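Tyrocidine synthetase 3 (Brevibacillus brevis, PDB 2JGP) contributes to tyrocidine biosynthesis as part of a nonribosomal peptide synthetase, here a carrier domain joined to the condensation domain that probably forms the peptide bond. Local coordinates at residues 124-130 / 446-452. Sequence-based numbering, arbitrary orientation.
Sequences TMLIEGK and ECTLAPF
The ring of F452 meets T124 at its edge, where the hydroxyl OG1 sits near the ring plane; the closer touch is between T124 OG1 and F452 CB, 3.8 Å. With CG anti to the backbone N (chi1 178°), the phenyl is carried past the strand pair toward helix 180-189, where A183 and R184 receive it, so a large aromatic suits this junction of sheet and helix. L126 shares a face of the sheet with small A450, and its CB also lies 4.3 Å from F452 CB. The flat peptide groups carry the antiparallel pairing. A450 O takes the N-H of L126 nearly end-on at 2.6 Å, and A450 N returns a bond to L126 O. Two residues on, E128 N reaches T448 O almost straight (176° at the hydrogen). E128 O is gripped twice: T448 N approaches tilted from the carbonyl plane, while T448 OG1 lies in that plane on a lone pair, 3.1 Å away. The chi1 of 58° swings this hydroxyl back over its own backbone to reach E128 O; threonine's short hydroxyl suits the bond, and its beta-branch suits an extended strand. On the other face, I127 and L449 lie side by side, CG1 to CD2 3.8 Å. M125 and C447 also touch this pair: the bent thioether brings M125 SD to 3.9 Å from L449 CB, and I127 CG2 meets C447 CB. M125 and L449 pack these apolar groups on helix 227-241. G129 lies tight against C447 and E446 O, its CA 4.1 Å from C447 CA, with backbone angles that only a residue lacking a CB takes comfortably. Strand 447-451, from far along the chain, thus forms an outer edge of the mixed five-stranded sheet beside strand 123-129, within the chloramphenicol acetyltransferase-like fold of condensation domains.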
loop_
_atom_site.group_PDB
_atom_site.type_symbol
_atom_site.label_atom_id
_atom_site.label_comp_id
_atom_site.label_asym_id
_atom_site.label_seq_id
_atom_site.Cartn_x
_atom_site.Cartn_y
_atom_site.Cartn_z
ATOM N N THR A 124 -14.850 14.423 -3.996
ATOM C CA THR A 124 -16.174 15.004 -4.170
ATOM C C THR A 124 -17.184 13.872 -4.243
ATOM O O THR A 124 -16.905 12.817 -4.818
ATOM C CB THR A 124 -16.265 15.860 -5.445
ATOM O OG1 THR A 124 -15.863 15.079 -6.579
ATOM C CG2 THR A 124 -15.368 17.080 -5.333
ATOM N N MET A 125 -18.344 14.092 -3.633
ATOM C CA MET A 125 -19.408 13.100 -3.598
ATOM C C MET A 125 -20.717 13.787 -3.923
ATOM O O MET A 125 -21.037 14.815 -3.327
ATOM C CB MET A 125 -19.481 12.474 -2.206
ATOM C CG MET A 125 -20.515 11.372 -2.060
ATOM S SD MET A 125 -20.182 10.354 -0.610
ATOM C CE MET A 125 -20.188 11.599 0.680
ATOM N N LEU A 126 -21.454 13.234 -4.885
ATOM C CA LEU A 126 -22.803 13.704 -5.193
ATOM C C LEU A 126 -23.789 13.044 -4.232
ATOM O O LEU A 126 -23.881 11.811 -4.176
ATOM C CB LEU A 126 -23.189 13.371 -6.640
ATOM C CG LEU A 126 -24.615 13.758 -7.060
ATOM C CD1 LEU A 126 -24.821 15.269 -6.961
ATOM C CD2 LEU A 126 -24.926 13.263 -8.465
ATOM N N ILE A 127 -24.518 13.868 -3.483
ATOM C CA ILE A 127 -25.528 13.389 -2.546
ATOM C C ILE A 127 -26.904 13.811 -3.042
ATOM O O ILE A 127 -27.195 15.003 -3.131
ATOM C CB ILE A 127 -25.310 13.952 -1.128
ATOM C CG1 ILE A 127 -23.919 13.571 -0.609
ATOM C CG2 ILE A 127 -26.395 13.435 -0.180
ATOM C CD1 ILE A 127 -23.616 14.102 0.780
ATOM N N GLU A 128 -27.736 12.823 -3.365
ATOM C CA GLU A 128 -29.091 13.063 -3.844
ATOM C C GLU A 128 -30.096 12.548 -2.820
ATOM O O GLU A 128 -30.205 11.342 -2.594
ATOM C CB GLU A 128 -29.299 12.386 -5.199
ATOM C CG GLU A 128 -28.629 13.128 -6.347
ATOM C CD GLU A 128 -28.360 12.246 -7.553
ATOM O OE1 GLU A 128 -27.624 11.243 -7.412
ATOM O OE2 GLU A 128 -28.867 12.567 -8.647
ATOM N N GLY A 129 -30.819 13.478 -2.201
ATOM C CA GLY A 129 -31.751 13.162 -1.123
ATOM C C GLY A 129 -31.930 14.352 -0.200
ATOM O O GLY A 129 -31.501 15.460 -0.519
ATOM N N LYS A 130 -32.543 14.115 0.957
ATOM C CA LYS A 130 -32.935 15.203 1.857
ATOM C C LYS A 130 -31.727 15.968 2.403
ATOM O O LYS A 130 -31.582 17.164 2.135
ATOM C CB LYS A 130 -33.808 14.674 3.004
ATOM C CG LYS A 130 -35.083 13.954 2.558
ATOM C CD LYS A 130 -35.996 14.815 1.678
ATOM C CE LYS A 130 -36.590 15.996 2.438
ATOM N NZ LYS A 130 -37.635 16.695 1.642
ATOM N N GLU A 446 -32.060 8.416 3.873
ATOM C CA GLU A 446 -32.873 9.308 3.041
ATOM C C GLU A 446 -32.126 9.832 1.808
ATOM O O GLU A 446 -32.647 10.689 1.092
ATOM C CB GLU A 446 -33.358 10.496 3.884
ATOM C CG GLU A 446 -34.228 10.117 5.087
ATOM C CD GLU A 446 -35.696 9.909 4.737
ATOM O OE1 GLU A 446 -36.034 9.806 3.539
ATOM O OE2 GLU A 446 -36.520 9.849 5.674
ATOM N N CYS A 447 -30.921 9.318 1.556
ATOM C CA CYS A 447 -30.072 9.825 0.472
ATOM C C CYS A 447 -29.357 8.716 -0.298
ATOM O O CYS A 447 -29.304 7.568 0.144
ATOM C CB CYS A 447 -29.030 10.797 1.032
ATOM S SG CYS A 447 -29.708 12.333 1.684
ATOM N N THR A 448 -28.810 9.087 -1.456
ATOM C CA THR A 448 -28.000 8.192 -2.278
ATOM C C THR A 448 -26.663 8.861 -2.605
ATOM O O THR A 448 -26.629 10.001 -3.070
ATOM C CB THR A 448 -28.715 7.831 -3.592
ATOM O OG1 THR A 448 -29.009 9.026 -4.327
ATOM C CG2 THR A 448 -30.010 7.085 -3.309
ATOM N N LEU A 449 -25.571 8.141 -2.364
ATOM C CA LEU A 449 -24.223 8.683 -2.517
ATOM C C LEU A 449 -23.569 8.167 -3.796
ATOM O O LEU A 449 -23.657 6.981 -4.105
ATOM C CB LEU A 449 -23.366 8.290 -1.312
ATOM C CG LEU A 449 -23.992 8.496 0.070
ATOM C CD1 LEU A 449 -23.023 8.069 1.159
ATOM C CD2 LEU A 449 -24.421 9.943 0.268
ATOM N N ALA A 450 -22.908 9.058 -4.532
ATOM C CA ALA A 450 -22.239 8.681 -5.777
ATOM C C ALA A 450 -21.129 9.673 -6.124
ATOM O O ALA A 450 -21.061 10.750 -5.540
ATOM C CB ALA A 450 -23.251 8.602 -6.911
ATOM N N PRO A 451 -20.247 9.305 -7.072
ATOM C CA PRO A 451 -19.200 10.227 -7.523
ATOM C C PRO A 451 -19.754 11.466 -8.227
ATOM O O PRO A 451 -20.828 11.403 -8.826
ATOM C CB PRO A 451 -18.387 9.381 -8.513
ATOM C CG PRO A 451 -18.733 7.970 -8.202
ATOM C CD PRO A 451 -20.151 8.006 -7.759
ATOM N N PHE A 452 -19.022 12.575 -8.146
ATOM C CA PHE A 452 -19.409 13.813 -8.819
ATOM C C PHE A 452 -18.465 14.127 -9.977
ATOM O O PHE A 452 -18.911 14.293 -11.115
ATOM C CB PHE A 452 -19.437 14.980 -7.827
ATOM C CG PHE A 452 -19.774 16.303 -8.460
ATOM C CD1 PHE A 452 -20.989 16.487 -9.107
ATOM C CD2 PHE A 452 -18.878 17.364 -8.411
ATOM C CE1 PHE A 452 -21.305 17.704 -9.697
ATOM C CE2 PHE A 452 -19.189 18.586 -8.996
ATOM C CZ PHE A 452 -20.404 18.755 -9.640
#